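PDB 4XBZ: EvdO1 from Micromonospora carbonacea, which probably acts as a non-haem iron, 2-oxoglutarate-dependent oxygenase of the phytanoyl-CoA dioxygenase family, carrying out an oxidative cyclization in orthosomycin biosynthesis. Local coordinates for residues G56-R61 with L235-I240; I140-S145 with A275-L280; A152-L157 with P247-K252. One frame throughout, in Å; residues are numbered along the deposited sequence.

Contact 1. Residues G56-R61 with L235-I240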
loop_
_atom_site.group_PDB
_atom_site.type_symbol
_atom_site.label_atom_id
_atom_site.label_comp_id
_atom_site.label_asym_id
_atom_site.label_seq_id
_atom_site.Cartn_x
_atom_site.Cartn_y
_atom_site.Cartn_z
ATOM N N GLY A 56 6.650 -9.463 -0.952
ATOM C CA GLY A 56 5.438 -10.055 -0.397
ATOM C C GLY A 56 5.606 -10.512 1.041
ATOM O O GLY A 56 4.794 -11.279 1.548
ATOM N N VAL A 57 6.646 -10.027 1.711
ATOM C CA VAL A 57 6.959 -10.492 3.054
ATOM C C VAL A 57 7.858 -9.471 3.775
ATOM O O VAL A 57 8.654 -8.779 3.141
ATOM C CB VAL A 57 7.626 -11.899 2.984
ATOM C CG1 VAL A 57 9.103 -11.792 2.663
ATOM C CG2 VAL A 57 7.405 -12.681 4.250
ATOM N N LEU A 58 7.689 -9.348 5.091
ATOM C CA LEU A 58 8.476 -8.429 5.920
ATOM C C LEU A 58 8.519 -8.877 7.379
ATOM O O LEU A 58 7.467 -9.112 7.994
ATOM C CB LEU A 58 7.908 -7.002 5.857
ATOM C CG LEU A 58 8.570 -6.001 6.804
ATOM C CD1 LEU A 58 10.019 -5.778 6.389
ATOM C CD2 LEU A 58 7.821 -4.671 6.898
ATOM N N VAL A 59 9.733 -8.994 7.924
ATOM C CA VAL A 59 9.936 -9.275 9.348
ATOM C C VAL A 59 10.023 -7.989 10.152
ATOM O O VAL A 59 10.788 -7.086 9.815
ATOM C CB VAL A 59 11.227 -10.084 9.616
ATOM C CG1 VAL A 59 11.527 -10.138 11.111
ATOM C CG2 VAL A 59 11.111 -11.471 9.060
ATOM N N VAL A 60 9.231 -7.917 11.213
ATOM C CA VAL A 60 9.285 -6.807 12.149
ATOM C C VAL A 60 9.785 -7.304 13.514
ATOM O O VAL A 60 9.064 -8.046 14.210
ATOM C CB VAL A 60 7.910 -6.164 12.315
ATOM C CG1 VAL A 60 7.962 -5.068 13.369
ATOM C CG2 VAL A 60 7.402 -5.623 10.968
ATOM N N ARG A 61 11.001 -6.906 13.893
ATOM C CA ARG A 61 11.601 -7.341 15.163
ATOM C C ARG A 61 11.123 -6.496 16.339
ATOM O O ARG A 61 10.918 -5.293 16.199
ATOM C CB ARG A 61 13.136 -7.285 15.109
ATOM C CG ARG A 61 13.778 -8.114 14.011
ATOM C CD ARG A 61 13.573 -9.605 14.197
ATOM N NE ARG A 61 14.321 -10.354 13.179
ATOM C CZ ARG A 61 14.238 -11.671 12.991
ATOM N NH1 ARG A 61 13.437 -12.414 13.757
ATOM N NH2 ARG A 61 14.957 -12.242 12.023
ATOM N N LEU A 235 7.224 -10.135 14.669
ATOM C CA LEU A 235 6.055 -10.068 13.805
ATOM C C LEU A 235 6.387 -10.379 12.349
ATOM O O LEU A 235 7.243 -9.728 11.737
ATOM C CB LEU A 235 5.412 -8.677 13.914
ATOM C CG LEU A 235 4.442 -8.286 12.794
ATOM C CD1 LEU A 235 3.152 -9.080 12.853
ATOM C CD2 LEU A 235 4.177 -6.778 12.787
ATOM N N LEU A 236 5.715 -11.377 11.796
ATOM C CA LEU A 236 5.841 -11.656 10.373
ATOM C C LEU A 236 4.622 -11.125 9.596
ATOM O O LEU A 236 3.476 -11.500 9.854
ATOM C CB LEU A 236 6.020 -13.158 10.110
ATOM C CG LEU A 236 6.211 -13.522 8.627
ATOM C CD1 LEU A 236 7.543 -13.014 8.114
ATOM C CD2 LEU A 236 6.073 -15.021 8.368
ATOM N N LEU A 237 4.900 -10.229 8.657
ATOM C CA LEU A 237 3.907 -9.701 7.733
ATOM C C LEU A 237 4.013 -10.471 6.433
ATOM O O LEU A 237 5.098 -10.527 5.831
ATOM C CB LEU A 237 4.136 -8.203 7.487
ATOM C CG LEU A 237 4.108 -7.353 8.762
ATOM C CD1 LEU A 237 4.686 -5.963 8.543
ATOM C CD2 LEU A 237 2.685 -7.286 9.317
ATOM N N HIS A 238 2.916 -11.080 5.990
ATOM C CA HIS A 238 2.953 -11.646 4.653
ATOM C C HIS A 238 1.697 -11.382 3.831
ATOM O O HIS A 238 0.562 -11.346 4.324
ATOM C CB HIS A 238 3.304 -13.154 4.712
ATOM C CG HIS A 238 2.150 -14.086 4.939
ATOM N ND1 HIS A 238 1.902 -14.670 6.166
ATOM C CD2 HIS A 238 1.264 -14.638 4.076
ATOM C CE1 HIS A 238 0.874 -15.497 6.061
ATOM N NE2 HIS A 238 0.467 -15.494 4.802
ATOM N N ASN A 239 1.969 -11.109 2.564
ATOM C CA ASN A 239 0.984 -10.996 1.513
ATOM C C ASN A 239 0.339 -12.355 1.306
ATOM O O ASN A 239 1.051 -13.352 1.176
ATOM C CB ASN A 239 1.673 -10.514 0.243
ATOM C CG ASN A 239 0.712 -10.173 -0.866
ATOM O OD1 ASN A 239 -0.361 -10.763 -1.001
ATOM N ND2 ASN A 239 1.117 -9.224 -1.700
ATOM N N ILE A 240 -0.991 -12.399 1.279
ATOM C CA ILE A 240 -1.706 -13.671 1.152
ATOM C C ILE A 240 -1.424 -14.361 -0.191
ATOM O O ILE A 240 -1.680 -15.559 -0.338
ATOM C CB ILE A 240 -3.238 -13.482 1.311
ATOM C CG1 ILE A 240 -3.737 -12.413 0.336
ATOM C CG2 ILE A 240 -3.584 -13.086 2.749
ATOM C CD1 ILE A 240 -5.060 -12.705 -0.270
#

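Contact 2. Residues I140-S145 with A275-L280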
loop_
_atom_site.group_PDB
_atom_site.type_symbol
_atom_site.label_atom_id
_atom_site.label_comp_id
_atom_site.label_asym_id
_atom_site.label_seq_id
_atom_site.Cartn_x
_atom_site.Cartn_y
_atom_site.Cartn_z
ATOM N N ILE A 140 -9.480 -2.624 7.740
ATOM C CA ILE A 140 -10.295 -3.268 8.753
ATOM C C ILE A 140 -9.689 -4.625 9.103
ATOM O O ILE A 140 -9.050 -5.255 8.260
ATOM C CB ILE A 140 -11.756 -3.437 8.302
ATOM C CG1 ILE A 140 -11.848 -4.262 7.019
ATOM C CG2 ILE A 140 -12.424 -2.078 8.118
ATOM C CD1 ILE A 140 -13.142 -5.083 6.927
ATOM N N PRO A 141 -9.861 -5.062 10.357
ATOM C CA PRO A 141 -9.446 -6.411 10.769
ATOM C C PRO A 141 -10.450 -7.484 10.325
ATOM O O PRO A 141 -11.656 -7.285 10.478
ATOM C CB PRO A 141 -9.399 -6.304 12.293
ATOM C CG PRO A 141 -10.481 -5.257 12.613
ATOM C CD PRO A 141 -10.378 -4.261 11.485
ATOM N N THR A 142 -9.980 -8.600 9.779
ATOM C CA THR A 142 -10.906 -9.616 9.306
ATOM C C THR A 142 -10.764 -10.890 10.132
ATOM O O THR A 142 -11.273 -10.964 11.248
ATOM C CB THR A 142 -10.714 -9.914 7.791
ATOM O OG1 THR A 142 -9.353 -10.262 7.536
ATOM C CG2 THR A 142 -11.092 -8.674 6.917
ATOM N N TRP A 143 -10.093 -11.893 9.586
ATOM C CA TRP A 143 -9.777 -13.086 10.339
ATOM C C TRP A 143 -8.888 -12.748 11.524
ATOM O O TRP A 143 -7.981 -11.915 11.416
ATOM C CB TRP A 143 -9.106 -14.135 9.433
ATOM C CG TRP A 143 -10.098 -14.918 8.589
ATOM C CD1 TRP A 143 -10.624 -16.163 8.872
ATOM C CD2 TRP A 143 -10.702 -14.508 7.349
ATOM N NE1 TRP A 143 -11.507 -16.541 7.883
ATOM C CE2 TRP A 143 -11.572 -15.547 6.939
ATOM C CE3 TRP A 143 -10.585 -13.371 6.539
ATOM C CZ2 TRP A 143 -12.315 -15.480 5.759
ATOM C CZ3 TRP A 143 -11.331 -13.302 5.366
ATOM C CH2 TRP A 143 -12.186 -14.350 4.987
ATOM N N ASP A 144 -9.175 -13.368 12.666
ATOM C CA ASP A 144 -8.282 -13.317 13.819
ATOM C C ASP A 144 -8.273 -14.700 14.482
ATOM O O ASP A 144 -9.321 -15.303 14.723
ATOM C CB ASP A 144 -8.685 -12.196 14.804
ATOM C CG ASP A 144 -9.853 -12.579 15.734
ATOM O OD1 ASP A 144 -9.600 -13.254 16.757
ATOM O OD2 ASP A 144 -11.017 -12.181 15.464
ATOM N N SER A 145 -7.085 -15.219 14.757
ATOM C CA SER A 145 -6.980 -16.591 15.250
ATOM C C SER A 145 -5.622 -16.872 15.863
ATOM O O SER A 145 -4.698 -16.082 15.719
ATOM C CB SER A 145 -7.236 -17.590 14.111
ATOM O OG SER A 145 -6.297 -17.422 13.058
ATOM N N ALA A 275 -21.721 -6.367 3.156
ATOM C CA ALA A 275 -21.388 -4.952 3.323
ATOM C C ALA A 275 -21.457 -4.527 4.784
ATOM O O ALA A 275 -20.742 -3.620 5.212
ATOM C CB ALA A 275 -22.314 -4.076 2.473
ATOM N N GLU A 276 -22.323 -5.206 5.530
ATOM C CA GLU A 276 -22.523 -4.994 6.966
ATOM C C GLU A 276 -21.281 -5.326 7.812
ATOM O O GLU A 276 -21.008 -4.677 8.826
ATOM C CB GLU A 276 -23.717 -5.845 7.434
ATOM C CG GLU A 276 -24.086 -5.736 8.907
ATOM C CD GLU A 276 -25.133 -6.774 9.325
ATOM O OE1 GLU A 276 -25.197 -7.858 8.702
ATOM O OE2 GLU A 276 -25.899 -6.500 10.271
ATOM N N TYR A 277 -20.541 -6.346 7.390
ATOM C CA TYR A 277 -19.334 -6.780 8.095
ATOM C C TYR A 277 -18.378 -5.620 8.368
ATOM O O TYR A 277 -17.844 -5.517 9.466
ATOM C CB TYR A 277 -18.632 -7.876 7.293
ATOM C CG TYR A 277 -17.395 -8.500 7.936
ATOM C CD1 TYR A 277 -17.514 -9.415 8.996
ATOM C CD2 TYR A 277 -16.115 -8.221 7.448
ATOM C CE1 TYR A 277 -16.405 -10.002 9.558
ATOM C CE2 TYR A 277 -14.985 -8.817 8.005
ATOM C CZ TYR A 277 -15.140 -9.707 9.057
ATOM O OH TYR A 277 -14.032 -10.286 9.619
ATOM N N ILE A 278 -18.207 -4.737 7.382
ATOM C CA ILE A 278 -17.251 -3.637 7.474
ATOM C C ILE A 278 -17.476 -2.758 8.710
ATOM O O ILE A 278 -16.554 -2.519 9.489
ATOM C CB ILE A 278 -17.306 -2.745 6.201
ATOM C CG1 ILE A 278 -17.024 -3.578 4.944
ATOM C CG2 ILE A 278 -16.348 -1.558 6.323
ATOM C CD1 ILE A 278 -16.997 -2.785 3.674
ATOM N N GLY A 279 -18.705 -2.283 8.890
ATOM C CA GLY A 279 -19.014 -1.442 10.031
ATOM C C GLY A 279 -18.782 -2.138 11.361
ATOM O O GLY A 279 -18.307 -1.519 12.313
ATOM N N LEU A 280 -19.107 -3.430 11.426
ATOM C CA LEU A 280 -18.976 -4.184 12.668
ATOM C C LEU A 280 -17.501 -4.361 13.047
ATOM O O LEU A 280 -17.124 -4.190 14.217
ATOM C CB LEU A 280 -19.686 -5.540 12.550
ATOM C CG LEU A 280 -21.185 -5.394 12.243
ATOM C CD1 LEU A 280 -21.850 -6.716 11.851
ATOM C CD2 LEU A 280 -21.909 -4.749 13.409
#

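Contact 3. Residues A152-L157 with P247-K252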
loop_
_atom_site.group_PDB
_atom_site.type_symbol
_atom_site.label_atom_id
_atom_site.label_comp_id
_atom_site.label_asym_id
_atom_site.label_seq_id
_atom_site.Cartn_x
_atom_site.Cartn_y
_atom_site.Cartn_z
ATOM N N ALA A 152 4.242 -33.410 19.443
ATOM C CA ALA A 152 4.590 -34.819 19.254
ATOM C C ALA A 152 4.884 -35.098 17.787
ATOM O O ALA A 152 5.342 -36.185 17.427
ATOM C CB ALA A 152 3.471 -35.735 19.749
ATOM N N GLY A 153 4.607 -34.115 16.940
ATOM C CA GLY A 153 4.864 -34.250 15.524
ATOM C C GLY A 153 3.780 -33.592 14.702
ATOM O O GLY A 153 2.605 -33.906 14.858
ATOM N N ALA A 154 4.177 -32.675 13.824
ATOM C CA ALA A 154 3.243 -31.999 12.926
ATOM C C ALA A 154 3.552 -32.341 11.473
ATOM O O ALA A 154 4.720 -32.373 11.063
ATOM C CB ALA A 154 3.297 -30.500 13.134
ATOM N N PRO A 155 2.505 -32.594 10.680
ATOM C CA PRO A 155 2.721 -32.876 9.259
ATOM C C PRO A 155 3.209 -31.642 8.476
ATOM O O PRO A 155 3.038 -30.486 8.897
ATOM C CB PRO A 155 1.338 -33.315 8.779
ATOM C CG PRO A 155 0.400 -32.624 9.672
ATOM C CD PRO A 155 1.079 -32.543 11.023
ATOM N N ARG A 156 3.824 -31.910 7.332
ATOM C CA ARG A 156 4.265 -30.873 6.408
ATOM C C ARG A 156 3.146 -29.876 6.021
ATOM O O ARG A 156 1.996 -30.273 5.774
ATOM C CB ARG A 156 4.837 -31.553 5.167
ATOM C CG ARG A 156 5.203 -30.633 4.043
ATOM C CD ARG A 156 5.609 -31.451 2.838
ATOM N NE ARG A 156 6.007 -30.598 1.731
ATOM C CZ ARG A 156 6.432 -31.050 0.561
ATOM N NH1 ARG A 156 6.510 -32.360 0.347
ATOM N NH2 ARG A 156 6.786 -30.190 -0.394
ATOM N N LEU A 157 3.480 -28.585 6.015
ATOM C CA LEU A 157 2.574 -27.539 5.501
ATOM C C LEU A 157 2.856 -27.340 4.020
ATOM O O LEU A 157 3.899 -26.804 3.644
ATOM C CB LEU A 157 2.748 -26.208 6.255
ATOM C CG LEU A 157 1.686 -25.108 6.063
ATOM C CD1 LEU A 157 0.335 -25.540 6.645
ATOM C CD2 LEU A 157 2.117 -23.734 6.642
ATOM N N PRO A 247 8.092 -27.384 6.681
ATOM C CA PRO A 247 8.466 -28.800 6.670
ATOM C C PRO A 247 7.789 -29.536 7.814
ATOM O O PRO A 247 7.384 -28.886 8.778
ATOM C CB PRO A 247 9.982 -28.757 6.891
ATOM C CG PRO A 247 10.134 -27.611 7.867
ATOM C CD PRO A 247 9.060 -26.586 7.462
ATOM N N ALA A 248 7.679 -30.859 7.729
ATOM C CA ALA A 248 7.222 -31.628 8.881
ATOM C C ALA A 248 8.185 -31.374 10.053
ATOM O O ALA A 248 9.397 -31.270 9.843
ATOM C CB ALA A 248 7.136 -33.095 8.536
ATOM N N VAL A 249 7.651 -31.218 11.267
ATOM C CA VAL A 249 8.472 -30.876 12.441
ATOM C C VAL A 249 7.986 -31.561 13.728
ATOM O O VAL A 249 6.829 -31.993 13.810
ATOM C CB VAL A 249 8.494 -29.350 12.699
ATOM C CG1 VAL A 249 9.269 -28.615 11.596
ATOM C CG2 VAL A 249 7.070 -28.799 12.856
ATOM N N VAL A 250 8.870 -31.628 14.729
ATOM C CA VAL A 250 8.580 -32.241 16.043
ATOM C C VAL A 250 9.130 -31.405 17.208
ATOM O O VAL A 250 10.088 -30.672 17.050
ATOM C CB VAL A 250 9.171 -33.675 16.158
ATOM C CG1 VAL A 250 8.560 -34.595 15.130
ATOM C CG2 VAL A 250 10.683 -33.652 15.981
ATOM N N GLY A 251 8.506 -31.498 18.374
ATOM C CA GLY A 251 9.112 -30.978 19.592
ATOM C C GLY A 251 8.840 -29.550 20.039
ATOM O O GLY A 251 9.307 -29.143 21.104
ATOM N N LYS A 252 8.104 -28.779 19.247
ATOM C CA LYS A 252 7.827 -27.392 19.604
ATOM C C LYS A 252 6.377 -27.053 19.330
ATOM O O LYS A 252 5.850 -27.433 18.287
ATOM C CB LYS A 252 8.729 -26.431 18.834
ATOM C CG LYS A 252 10.216 -26.660 19.015
ATOM C CD LYS A 252 11.029 -25.669 18.175
ATOM C CE LYS A 252 12.523 -25.852 18.418
ATOM N NZ LYS A 252 12.842 -27.310 18.512
HETATM O O HOH W 1 5.006 -28.376 9.476
#

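Contact 1. Residues G56-R61 with L235-I240
Leu58 and Leu237 form a hydrogen-bonded antiparallel pair, each N-H given to the other's carbonyl: Leu58 N to Leu237 O at 2.9 Å and, straighter, Leu237 N to Leu58 O. Val60 and Leu235 form a second reciprocal pair of hydrogen bonds, the shorter running from Val60 N to Leu235 O at 2.7 Å (171° at the hydrogen). A fifth bond, Asn239 N to Gly56 O (3.0 Å), forms where the chain leaves helix 46-55; Thr242 OG1 also binds this oxygen. Between Gly56 and Leu58, Val57 CA adds a CA-H...O contact to Leu237 O.

Apolar side chains meet on both faces. On one, Leu237 CG lies anti to the carbonyl carbon (chi1 -58°), and its CD1 bridges Leu58 CD2 (3.8 Å) and Val60 CG2 (3.7 Å), beside Phe52 and helix 125-134. On the other, Leu236 CD1 spans Val57 CG2 (3.9 Å) and Val59 CG2 (4.0 Å).

The polar ends have partners beyond the pair: His238 NE2 bonds to the nickel ligand Asp162, while Asn239 OD1 accepts from Leu241 N and its ND2 donates to Thr173 O. The chemistry implies a buried strand pair, apolar along most of both faces, with His238 placed as a second-shell residue that may hold the Asp162 carboxylate in position.

Contact 2. Residues I140-S145 with A275-L280
Tyr277 reaches from the helix to the strand at Thr142, and its phenol makes the close part of this contact. With CG anti to the backbone N (chi1 -176°), the ring extends away from the helix until OH lies 3.2 Å from Thr142 CA. The two side chains cross at about a right angle: Thr142 CG2 sits at the ring edge, near its plane, 4.0 Å from Tyr277 CE2. The hydroxyl also comes within 3.3 Å of Thr142 O, but the angle is too poor for a hydrogen bond. Its polar partner is Lys281 NZ, one helical turn further on, while Thr142 OG1 turns to Glu260 on the adjacent strand 256-263. The meeting is therefore one of van der Waals packing, with both polar ends satisfied by other residues.

Toward Ile140 the fit is looser. Ile140 CD1 approaches Tyr277 CE2 obliquely at 4.3 Å, and its CG2 branch meets Ile278 CG2 at the same separation. Ile278 also packs on helix 264-270, so this side is apolar and buried despite the wider spacing. Partly exposed Trp143 barely meets the helix segment; its ring stacks on His328 and meets His273, which in turn stacks on Tyr277.

The segment axes pass 8.8 Å apart at 115°, and only 199 Å² is buried. Helix 275-293, the last helix of the chain, thus crosses strand 139-147 of the large sheet steeply, packed against the double-stranded beta-helix core of the oxygenase.

Contact 3. Residues A152-L157 with P247-K252
Ala154 and Val249 exchange two backbone hydrogen bonds, satisfying the amide N and carbonyl O of each. Ala154 N to Val249 O is short and nearly linear, 2.7 Å with 176° at the hydrogen. The return bond from Val249 N to Ala154 O is longer, 3.2 Å. Each acceptor also receives a CA-H...O contact: Gly153 CA lies 3.4 Å from Val249 O, and Ala248 CA equally far from Ala154 O.

Past this bridge the next link is made by water. One molecule donates to Pro155 O (2.9 Å) and lies close to Pro247 O as well, though that second leg is too short to be taken at face value and stays doubtful. Two carbonyls that could not bond directly to each other are thus brought to a common water. Beyond it, direct pairing resumes with the backbone bond of Leu157 and Ala246.

The arrangement is a single antiparallel beta bridge between two loops, lying past the ends of paired strands 157-160 and 244-246 of the minor sheet in this double-stranded beta-helix fold.

Side chains add modest packing. Ala154 CB meets Val249 CG2 at 4.1 Å, with buried Val249 also resting on Lys149 and Asn192. Val250 CG1 is placed beside the backbone N (chi1 -62°) and touches Gly153 CA. Arg156 uses only its near end here, CB lying 3.9 Å from Ala248 N; its extended chain carries the guanidinium away, where NH2 donates to Leu215 O and NH1 to Ser218 O. Gly153 O is bound by Thr150 OG1.

In the fold
Contacts 1 and 2 both reach the large mixed sheet: contact 1 joins neighbouring strands 57-61 and 235-239, whereas contact 2 sets helix 275-293 against strand 139-147 further across it. Their centres are 21 Å apart. Contact 3 joins loops next to strands 157-160 and 244-246 of the smaller sheet, with its centre 22 Å from contact 1 and 32 Å from contact 2. Along the chain the segments run 56-61, 140-145, 152-157, 235-240, 247-252, 275-280; contact 1 interleaves with both others, and contact 3 nests inside contact 2. The nickel ligands His160, Asp162 and His244 lie on or beside the smaller sheet's strands; contact 1 comes nearest the metal, through His238.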